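Local structure of putative acetyltransferase (Clostridium difficile, 3DSB) at residues Y60-D64 with K65-Q69; S89-V92 with D93-Y96; D39-T42 with K43-A47. The protein probably transfers an acyl group, most likely acetyl, to an acceptor molecule as a GNAT-type acyltransferase. One frame throughout, in Å; residues are numbered along the deposited sequence.

Contact 1: Y60-D64 with K65-Q69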
ATOM      1  N   TYR A  60      -1.451   7.214 -21.720  1.00 12.73           N
ATOM      2  CA  TYR A  60      -2.052   8.244 -22.587  1.00 13.17           C
ATOM      3  C   TYR A  60      -1.437   8.080 -23.974  1.00 13.32           C
ATOM      4  O   TYR A  60      -0.227   8.039 -24.111  1.00 13.21           O
ATOM      5  CB  TYR A  60      -1.743   9.608 -21.995  1.00 14.84           C
ATOM      6  CG  TYR A  60      -2.466  10.784 -22.608  1.00 14.94           C
ATOM      7  CD1 TYR A  60      -3.542  11.381 -21.945  1.00 16.85           C
ATOM      8  CD2 TYR A  60      -2.030  11.335 -23.810  1.00 15.32           C
ATOM      9  CE1 TYR A  60      -4.208  12.492 -22.497  1.00 17.96           C
ATOM     10  CE2 TYR A  60      -2.654  12.432 -24.343  1.00 18.36           C
ATOM     11  CZ  TYR A  60      -3.723  13.013 -23.684  1.00 17.40           C
ATOM     12  OH  TYR A  60      -4.327  14.110 -24.248  1.00 21.54           O
ATOM     13  N   THR A  61      -2.290   7.885 -24.991  1.00 13.69           N
ATOM     14  CA  THR A  61      -1.768   7.643 -26.343  1.00 14.51           C
ATOM     15  C   THR A  61      -2.285   8.673 -27.330  1.00 15.59           C
ATOM     16  O   THR A  61      -3.416   9.180 -27.202  1.00 16.20           O
ATOM     17  CB  THR A  61      -2.122   6.206 -26.862  1.00 15.18           C
ATOM     18  OG1 THR A  61      -3.533   6.094 -27.076  1.00 17.11           O
ATOM     19  CG2 THR A  61      -1.680   5.138 -25.839  1.00 14.66           C
ATOM     20  N   VAL A  62      -1.439   8.961 -28.309  1.00 15.06           N
ATOM     21  CA  VAL A  62      -1.758   9.946 -29.344  1.00 16.19           C
ATOM     22  C   VAL A  62      -1.455   9.281 -30.672  1.00 17.00           C
ATOM     23  O   VAL A  62      -0.304   8.999 -30.962  1.00 17.26           O
ATOM     24  CB  VAL A  62      -0.907  11.220 -29.173  1.00 16.15           C
ATOM     25  CG1 VAL A  62      -1.189  12.212 -30.328  1.00 17.37           C
ATOM     26  CG2 VAL A  62      -1.153  11.892 -27.781  1.00 18.10           C
ATOM     27  N   PHE A  63      -2.506   9.014 -31.464  1.00 17.23           N
ATOM     28  CA  PHE A  63      -2.342   8.228 -32.708  1.00 18.42           C
ATOM     29  C   PHE A  63      -1.531   6.977 -32.444  1.00 18.82           C
ATOM     30  O   PHE A  63      -0.575   6.661 -33.173  1.00 20.23           O
ATOM     31  CB  PHE A  63      -1.729   9.071 -33.841  1.00 18.29           C
ATOM     32  CG  PHE A  63      -2.724   9.989 -34.507  1.00 17.82           C
ATOM     33  CD1 PHE A  63      -3.175  11.148 -33.860  1.00 17.49           C
ATOM     34  CD2 PHE A  63      -3.236   9.681 -35.784  1.00 19.41           C
ATOM     35  CE1 PHE A  63      -4.093  11.985 -34.439  1.00 19.98           C
ATOM     36  CE2 PHE A  63      -4.144  10.573 -36.398  1.00 18.78           C
ATOM     37  CZ  PHE A  63      -4.570  11.713 -35.704  1.00 18.93           C
ATOM     38  N   ASP A  64      -1.906   6.313 -31.339  1.00 18.54           N
ATOM     39  CA  ASP A  64      -1.322   5.038 -30.895  1.00 19.43           C
ATOM     40  C   ASP A  64       0.022   5.111 -30.204  1.00 19.55           C
ATOM     41  O   ASP A  64       0.477   4.098 -29.670  1.00 20.94           O
ATOM     42  CB  ASP A  64      -1.258   4.005 -32.026  1.00 20.03           C
ATOM     43  CG  ASP A  64      -2.617   3.750 -32.659  1.00 24.04           C
ATOM     44  OD1 ASP A  64      -3.642   3.709 -31.931  1.00 25.22           O
ATOM     45  OD2 ASP A  64      -2.637   3.607 -33.917  1.00 27.09           O
ATOM     46  N   LYS A  65       0.659   6.283 -30.215  1.00 18.40           N
ATOM     47  CA  LYS A  65       1.948   6.452 -29.542  1.00 19.03           C
ATOM     48  C   LYS A  65       1.730   6.692 -28.057  1.00 17.51           C
ATOM     49  O   LYS A  65       1.000   7.615 -27.691  1.00 16.32           O
ATOM     50  CB  LYS A  65       2.683   7.649 -30.138  1.00 19.32           C
ATOM     51  CG  LYS A  65       4.050   7.898 -29.541  1.00 21.88           C
ATOM     52  CD  LYS A  65       4.699   9.118 -30.201  1.00 23.47           C
ATOM     53  CE  LYS A  65       5.999   9.511 -29.492  1.00 28.45           C
ATOM     54  NZ  LYS A  65       6.939   8.364 -29.311  1.00 32.50           N
ATOM     55  N   VAL A  66       2.349   5.857 -27.223  1.00 16.89           N
ATOM     56  CA  VAL A  66       2.274   6.041 -25.785  1.00 16.08           C
ATOM     57  C   VAL A  66       3.185   7.222 -25.403  1.00 14.88           C
ATOM     58  O   VAL A  66       4.390   7.171 -25.660  1.00 16.10           O
ATOM     59  CB  VAL A  66       2.733   4.781 -25.058  1.00 16.09           C
ATOM     60  CG1 VAL A  66       2.964   5.098 -23.568  1.00 16.59           C
ATOM     61  CG2 VAL A  66       1.720   3.652 -25.249  1.00 18.79           C
ATOM     62  N   VAL A  67       2.620   8.263 -24.774  1.00 13.69           N
ATOM     63  CA  VAL A  67       3.378   9.454 -24.421  1.00 14.03           C
ATOM     64  C   VAL A  67       3.343   9.779 -22.906  1.00 12.72           C
ATOM     65  O   VAL A  67       3.983  10.732 -22.462  1.00 13.41           O
ATOM     66  CB  VAL A  67       2.909  10.699 -25.211  1.00 14.46           C
ATOM     67  CG1 VAL A  67       2.995  10.442 -26.719  1.00 16.19           C
ATOM     68  CG2 VAL A  67       1.480  11.060 -24.859  1.00 15.18           C
ATOM     69  N   ALA A  68       2.567   9.013 -22.125  1.00 11.93           N
ATOM     70  CA  ALA A  68       2.553   9.203 -20.661  1.00 11.69           C
ATOM     71  C   ALA A  68       1.986   8.001 -19.986  1.00 12.25           C
ATOM     72  O   ALA A  68       1.319   7.180 -20.614  1.00 12.80           O
ATOM     73  CB  ALA A  68       1.745  10.432 -20.281  1.00 12.80           C
ATOM     74  N   GLN A  69       2.291   7.880 -18.690  1.00 11.07           N
ATOM     75  CA  GLN A  69       1.768   6.736 -17.894  1.00 11.47           C
ATOM     76  C   GLN A  69       1.444   7.163 -16.493  1.00 11.85           C
ATOM     77  O   GLN A  69       2.048   8.108 -15.959  1.00 11.41           O
ATOM     78  CB  GLN A  69       2.773   5.589 -17.832  1.00 12.36           C
ATOM     79  CG  GLN A  69       4.076   5.924 -17.099  1.00 12.23           C
ATOM     80  CD  GLN A  69       4.109   5.318 -15.668  1.00 15.33           C
ATOM     81  OE1 GLN A  69       4.327   4.109 -15.493  1.00 16.49           O
ATOM     82  NE2 GLN A  69       3.939   6.164 -14.659  1.00 14.59           N
TER
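The carbonyl oxygen of Lys65 is held by one hydrogen bond, from Val62 N at 2.9 Å, and touched by the CA-H of Thr61, with Thr61 CA 3.1 Å from Lys65 O. Lys65 N returns a bond to Val62 O at 3.0 Å, and the pair closes the hairpin end. Farther along, Val67 N meets Tyr60 O at 2.9 Å with an N-H...O angle of 177°, while Tyr60 N reaches past it to the oxygen of Ala68. Val67 and Ala68 therefore both stand opposite Tyr60, one residue more than on the partner strand.

The extra residue shapes the packing. With Val67 CG1 anti to the carbonyl carbon (chi1 -57°), CG2 falls between the backbone N and that carbon, close to Tyr60 O and 3.7 Å from Tyr60 CD2, slantwise to the ring. The same methyl touches Val62 CG2 at 4.0 Å, making Val67 a bridge between two side chains of the opposite strand. Tyr60 CB rests beside the methyl of Ala68, and the tyrosine and alanine both lean on Ile101 of helix 101-115. On the other side of the sheet Thr61 CG2 meets Val66 CG2 at 3.8 Å, and Val66 goes on to touch Thr19 and Phe23 of helix 17-32.

Phe63 and Asp64 occupy left-handed backbone conformations at the tip, between Val62 and Lys65. What results is a two-residue beta hairpin, a type I' turn followed by a classic beta bulge, linking strands 56-62 and 65-77 in the central sheet of the GNAT fold.

Contact 2: S89-V92 with D93-Y96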
ATOM      1  N   SER A  89       3.180   6.502  -9.455  1.00 11.27           N
ATOM      2  CA  SER A  89       3.988   7.208 -10.433  1.00 11.81           C
ATOM      3  C   SER A  89       3.138   7.872 -11.491  1.00 12.12           C
ATOM      4  O   SER A  89       2.084   7.373 -11.866  1.00 11.77           O
ATOM      5  CB  SER A  89       4.917   6.223 -11.142  1.00 12.24           C
ATOM      6  OG  SER A  89       4.154   5.253 -11.863  1.00 12.89           O
ATOM      7  N   VAL A  90       3.643   8.992 -11.984  1.00 12.32           N
ATOM      8  CA  VAL A  90       3.089   9.658 -13.170  1.00 12.66           C
ATOM      9  C   VAL A  90       4.275  10.192 -13.969  1.00 13.04           C
ATOM     10  O   VAL A  90       5.183  10.801 -13.410  1.00 14.20           O
ATOM     11  CB  VAL A  90       2.170  10.857 -12.806  1.00 13.98           C
ATOM     12  CG1 VAL A  90       1.479  11.407 -14.061  1.00 15.47           C
ATOM     13  CG2 VAL A  90       1.139  10.535 -11.703  1.00 15.69           C
ATOM     14  N   TYR A  91       4.251  10.021 -15.291  1.00 12.30           N
ATOM     15  CA  TYR A  91       5.355  10.545 -16.121  1.00 11.38           C
ATOM     16  C   TYR A  91       4.774  10.917 -17.486  1.00 12.47           C
ATOM     17  O   TYR A  91       3.969  10.154 -18.072  1.00 12.61           O
ATOM     18  CB  TYR A  91       6.439   9.469 -16.344  1.00 12.74           C
ATOM     19  CG  TYR A  91       7.622  10.003 -17.121  1.00 11.49           C
ATOM     20  CD1 TYR A  91       8.602  10.761 -16.474  1.00 11.49           C
ATOM     21  CD2 TYR A  91       7.744   9.796 -18.491  1.00 13.89           C
ATOM     22  CE1 TYR A  91       9.667  11.300 -17.175  1.00 13.43           C
ATOM     23  CE2 TYR A  91       8.840  10.330 -19.191  1.00 13.23           C
ATOM     24  CZ  TYR A  91       9.798  11.066 -18.522  1.00 14.36           C
ATOM     25  OH  TYR A  91      10.882  11.591 -19.242  1.00 17.40           O
ATOM     26  N   VAL A  92       5.252  12.035 -17.999  1.00 12.37           N
ATOM     27  CA  VAL A  92       4.852  12.534 -19.312  1.00 12.44           C
ATOM     28  C   VAL A  92       6.134  12.719 -20.127  1.00 13.63           C
ATOM     29  O   VAL A  92       7.062  13.414 -19.683  1.00 13.95           O
ATOM     30  CB  VAL A  92       4.107  13.898 -19.203  1.00 14.03           C
ATOM     31  CG1 VAL A  92       3.692  14.416 -20.637  1.00 14.33           C
ATOM     32  CG2 VAL A  92       2.890  13.800 -18.308  1.00 13.92           C
ATOM     33  N   ASP A  93       6.187  12.109 -21.306  1.00 14.11           N
ATOM     34  CA  ASP A  93       7.299  12.297 -22.249  1.00 15.05           C
ATOM     35  C   ASP A  93       7.546  13.789 -22.471  1.00 15.48           C
ATOM     36  O   ASP A  93       6.597  14.569 -22.633  1.00 15.98           O
ATOM     37  CB  ASP A  93       6.867  11.601 -23.557  1.00 15.72           C
ATOM     38  CG  ASP A  93       7.878  11.682 -24.677  1.00 20.58           C
ATOM     39  OD1 ASP A  93       8.453  12.760 -24.967  1.00 22.48           O
ATOM     40  OD2 ASP A  93       8.031  10.619 -25.310  1.00 26.55           O
ATOM     41  N   LYS A  94       8.820  14.179 -22.443  1.00 16.95           N
ATOM     42  CA  LYS A  94       9.147  15.608 -22.511  1.00 18.19           C
ATOM     43  C   LYS A  94       8.593  16.336 -23.724  1.00 18.55           C
ATOM     44  O   LYS A  94       8.354  17.554 -23.638  1.00 19.77           O
ATOM     45  CB  LYS A  94      10.660  15.838 -22.447  1.00 18.90           C
ATOM     46  CG  LYS A  94      11.235  15.612 -21.060  1.00 21.33           C
ATOM     47  CD  LYS A  94      12.730  15.923 -21.026  1.00 26.20           C
ATOM     48  CE  LYS A  94      13.319  15.775 -19.632  1.00 28.38           C
ATOM     49  NZ  LYS A  94      14.822  15.861 -19.669  1.00 32.17           N
ATOM     50  N   GLU A  95       8.421  15.624 -24.834  1.00 18.11           N
ATOM     51  CA  GLU A  95       7.935  16.267 -26.071  1.00 19.46           C
ATOM     52  C   GLU A  95       6.421  16.539 -26.017  1.00 18.88           C
ATOM     53  O   GLU A  95       5.858  17.144 -26.963  1.00 18.94           O
ATOM     54  CB  GLU A  95       8.214  15.359 -27.247  1.00 21.85           C
ATOM     55  CG  GLU A  95       9.688  15.128 -27.564  1.00 26.92           C
ATOM     56  CD  GLU A  95       9.840  14.285 -28.823  1.00 33.66           C
ATOM     57  OE1 GLU A  95       9.479  14.781 -29.913  1.00 39.34           O
ATOM     58  OE2 GLU A  95      10.301  13.129 -28.729  1.00 38.47           O
ATOM     59  N   TYR A  96       5.765  16.096 -24.928  1.00 16.97           N
ATOM     60  CA  TYR A  96       4.317  16.214 -24.810  1.00 16.81           C
ATOM     61  C   TYR A  96       3.881  16.965 -23.552  1.00 16.57           C
ATOM     62  O   TYR A  96       2.718  16.938 -23.187  1.00 17.77           O
ATOM     63  CB  TYR A  96       3.655  14.817 -24.905  1.00 16.46           C
ATOM     64  CG  TYR A  96       3.846  14.228 -26.281  1.00 17.16           C
ATOM     65  CD1 TYR A  96       2.892  14.433 -27.277  1.00 17.81           C
ATOM     66  CD2 TYR A  96       5.011  13.518 -26.609  1.00 17.52           C
ATOM     67  CE1 TYR A  96       3.073  13.900 -28.542  1.00 18.92           C
ATOM     68  CE2 TYR A  96       5.211  12.992 -27.882  1.00 19.36           C
ATOM     69  CZ  TYR A  96       4.224  13.223 -28.854  1.00 19.72           C
ATOM     70  OH  TYR A  96       4.372  12.746 -30.139  1.00 21.79           O
TER
HETATM   71  O   HOH W   1      10.858  12.272 -21.901  1.00 20.96           O
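Strand 82-92 stays extended through Tyr91 and Val92, and the chain then bends beyond Asp93 into a type I beta turn, Asp93 to Tyr96, closed by Tyr96 N bonding to Asp93 O at 2.9 Å. The side chain of Asp93 reinforces this bend. Its CG lies opposite the backbone N (chi1 180°), and OD1 offers the lone pair turned away from its sister oxygen to Glu95 N, 2.9 Å distant, at an N-H...O angle of 163°. This is an Asx turn nested in the beta turn. The same OD1 lies in the plane of the Tyr96 ring, at its edge.

Two side chains of the strand end meet the bend, Tyr91 and Val92. The Tyr91 ring reaches forward along the chain until CE2 is 3.8 Å from Asp93 N, and beyond it a water spans the gap to the turn, donating to Tyr91 OH over 2.7 Å and accepting from Lys94 N over 2.8 Å. That hydroxyl is also bonded to Glu30 of helix 17-32, so the phenol couples helix, strand and turn. Val92 meets the turn elsewhere: its CG1 branch passes the peptide of Asp93 and approaches Tyr96 O at 3.7 Å, with Tyr96 CB a little farther off at 4.3 Å. Ile101 of helix 101-115 packs on both Val92 and Tyr96.

Val92 O receives a bond from Arg97 NE. A sulfate ion lies about 4 Å from the Val92 side chain; it probably came from the crystallisation liquor, though such ions often mark anion pockets. Sequence and position here are consistent with the start of GNAT motif A, whose loop between strand and helix binds the acetyl-coenzyme A pyrophosphate in relatives.

Contact 3: D39-T42 with K43-A47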
ATOM      1  N   ASP A  39      17.610  -4.043 -15.470  1.00 13.81           N
ATOM      2  CA  ASP A  39      17.224  -5.452 -15.408  1.00 13.89           C
ATOM      3  C   ASP A  39      16.088  -5.598 -14.384  1.00 13.64           C
ATOM      4  O   ASP A  39      15.061  -6.223 -14.658  1.00 14.73           O
ATOM      5  CB  ASP A  39      18.430  -6.329 -15.009  1.00 15.64           C
ATOM      6  CG  ASP A  39      18.101  -7.792 -15.040  1.00 21.61           C
ATOM      7  OD1 ASP A  39      17.706  -8.275 -16.099  1.00 24.79           O
ATOM      8  OD2 ASP A  39      18.170  -8.440 -13.968  1.00 29.47           O
ATOM      9  N   VAL A  40      16.295  -5.016 -13.207  1.00 12.88           N
ATOM     10  CA  VAL A  40      15.308  -5.120 -12.138  1.00 12.45           C
ATOM     11  C   VAL A  40      13.997  -4.418 -12.498  1.00 12.15           C
ATOM     12  O   VAL A  40      12.902  -4.983 -12.318  1.00 12.35           O
ATOM     13  CB  VAL A  40      15.880  -4.527 -10.826  1.00 12.48           C
ATOM     14  CG1 VAL A  40      14.837  -4.480  -9.738  1.00 14.49           C
ATOM     15  CG2 VAL A  40      17.122  -5.319 -10.388  1.00 14.85           C
ATOM     16  N   LEU A  41      14.114  -3.205 -13.039  1.00 11.48           N
ATOM     17  CA  LEU A  41      12.933  -2.425 -13.395  1.00 11.80           C
ATOM     18  C   LEU A  41      12.122  -3.146 -14.480  1.00 11.86           C
ATOM     19  O   LEU A  41      10.893  -3.202 -14.418  1.00 12.61           O
ATOM     20  CB  LEU A  41      13.359  -1.035 -13.874  1.00 11.95           C
ATOM     21  CG  LEU A  41      12.266  -0.172 -14.508  1.00 11.89           C
ATOM     22  CD1 LEU A  41      11.162   0.140 -13.465  1.00 12.25           C
ATOM     23  CD2 LEU A  41      12.892   1.127 -15.036  1.00 14.19           C
ATOM     24  N   THR A  42      12.812  -3.672 -15.499  1.00 12.65           N
ATOM     25  CA  THR A  42      12.092  -4.369 -16.580  1.00 13.16           C
ATOM     26  C   THR A  42      11.279  -5.530 -16.020  1.00 12.26           C
ATOM     27  O   THR A  42      10.116  -5.711 -16.365  1.00 13.29           O
ATOM     28  CB  THR A  42      13.071  -4.787 -17.680  1.00 15.05           C
ATOM     29  OG1 THR A  42      13.629  -3.581 -18.250  1.00 16.64           O
ATOM     30  CG2 THR A  42      12.301  -5.609 -18.755  1.00 17.71           C
ATOM     31  N   LYS A  43      11.907  -6.298 -15.123  1.00 12.89           N
ATOM     32  CA  LYS A  43      11.211  -7.418 -14.488  1.00 12.74           C
ATOM     33  C   LYS A  43      10.014  -6.924 -13.654  1.00 11.44           C
ATOM     34  O   LYS A  43       8.945  -7.554 -13.661  1.00 13.38           O
ATOM     35  CB  LYS A  43      12.148  -8.200 -13.557  1.00 13.44           C
ATOM     36  CG  LYS A  43      13.174  -9.055 -14.305  1.00 15.49           C
ATOM     37  CD  LYS A  43      14.195  -9.687 -13.386  1.00 17.27           C
ATOM     38  CE  LYS A  43      15.254 -10.413 -14.213  1.00 22.61           C
ATOM     39  NZ  LYS A  43      16.375 -10.824 -13.354  1.00 28.96           N
ATOM     40  N   GLY A  44      10.228  -5.823 -12.922  1.00 10.88           N
ATOM     41  CA  GLY A  44       9.157  -5.302 -12.081  1.00 10.71           C
ATOM     42  C   GLY A  44       7.978  -4.805 -12.893  1.00 10.62           C
ATOM     43  O   GLY A  44       6.834  -4.949 -12.472  1.00 12.19           O
ATOM     44  N   VAL A  45       8.245  -4.109 -13.999  1.00  9.87           N
ATOM     45  CA  VAL A  45       7.140  -3.622 -14.844  1.00 10.58           C
ATOM     46  C   VAL A  45       6.409  -4.813 -15.486  1.00 11.87           C
ATOM     47  O   VAL A  45       5.182  -4.869 -15.497  1.00 13.10           O
ATOM     48  CB  VAL A  45       7.684  -2.699 -15.946  1.00 11.20           C
ATOM     49  CG1 VAL A  45       6.571  -2.319 -16.956  1.00 12.35           C
ATOM     50  CG2 VAL A  45       8.253  -1.454 -15.297  1.00 11.04           C
ATOM     51  N   LYS A  46       7.177  -5.770 -16.010  1.00 12.89           N
ATOM     52  CA  LYS A  46       6.553  -6.968 -16.615  1.00 13.39           C
ATOM     53  C   LYS A  46       5.648  -7.670 -15.598  1.00 13.75           C
ATOM     54  O   LYS A  46       4.515  -8.098 -15.917  1.00 14.77           O
ATOM     55  CB  LYS A  46       7.632  -7.927 -17.133  1.00 15.16           C
ATOM     56  CG  LYS A  46       7.062  -9.173 -17.789  1.00 17.40           C
ATOM     57  CD  LYS A  46       8.199 -10.165 -18.069  1.00 25.18           C
ATOM     58  CE  LYS A  46       7.685 -11.320 -18.920  1.00 28.57           C
ATOM     59  NZ  LYS A  46       8.818 -12.186 -19.368  1.00 31.63           N
ATOM     60  N   ALA A  47       6.156  -7.834 -14.370  1.00 14.08           N
ATOM     61  CA  ALA A  47       5.388  -8.574 -13.376  1.00 15.32           C
ATOM     62  C   ALA A  47       4.053  -7.865 -13.140  1.00 14.28           C
ATOM     63  O   ALA A  47       2.999  -8.500 -13.009  1.00 17.00           O
ATOM     64  CB  ALA A  47       6.168  -8.724 -12.057  1.00 15.34           C
TER
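Asp39 and Lys43, one turn apart on alpha helix 38-50, illustrate how a helix satisfies its main chain and then pairs its surface charges. Four successive carbonyls, from Asp39 to Thr42, each accept from the backbone N four residues on; the bond from Val45 N to Leu41 O is the shortest, at 2.8 Å. Ala47 N continues the ladder to Lys43 O. Thr42 OG1 is hydrogen-bonded to the carbonyl oxygen of Met38, one turn earlier. Gly44 O accepts from Trp76 NE1 of the second subunit, where the helix meets its neighbour; Val40 and Leu41 also pack on Trp79 of that subunit.

Toward helix 17-32, Leu41 and Val45 run alongside each other, Leu41 CD1 3.8 Å from Val45 CG2. On the exposed side, the Lys43 chain is stretched out from CG onward, its CG passing 3.4 Å from Asp39 O. Asp39 CG, opposite its backbone N (chi1 -175°), brings the carboxylate to the lysine end, and Lys43 NZ forms a 3.0 Å salt bridge on the syn side of Asp39 OD2, 23° out of the carboxylate plane.

From the N terminus, contact 3 comes first, successive turns of helix 38-50 gripping one another without closing a loop. The chain then enters strand 56-62, and contact 1 closes the tight hairpin into strand 65-77. Contact 2 follows where strand 82-92 ends and bends toward helix 101-115. The three lie in series, neither nested nor crossed. Contacts 1 and 2 touch within the sheet: Val67 and Gln69 pair through their backbones with Asp93 and Tyr91, and Val67 packs on the Tyr96 ring. Contact 3 stands apart, its centre about 21 Å from that of contact 1, yet helix 17-32 touches all three, and beyond contact 3 lies the second subunit.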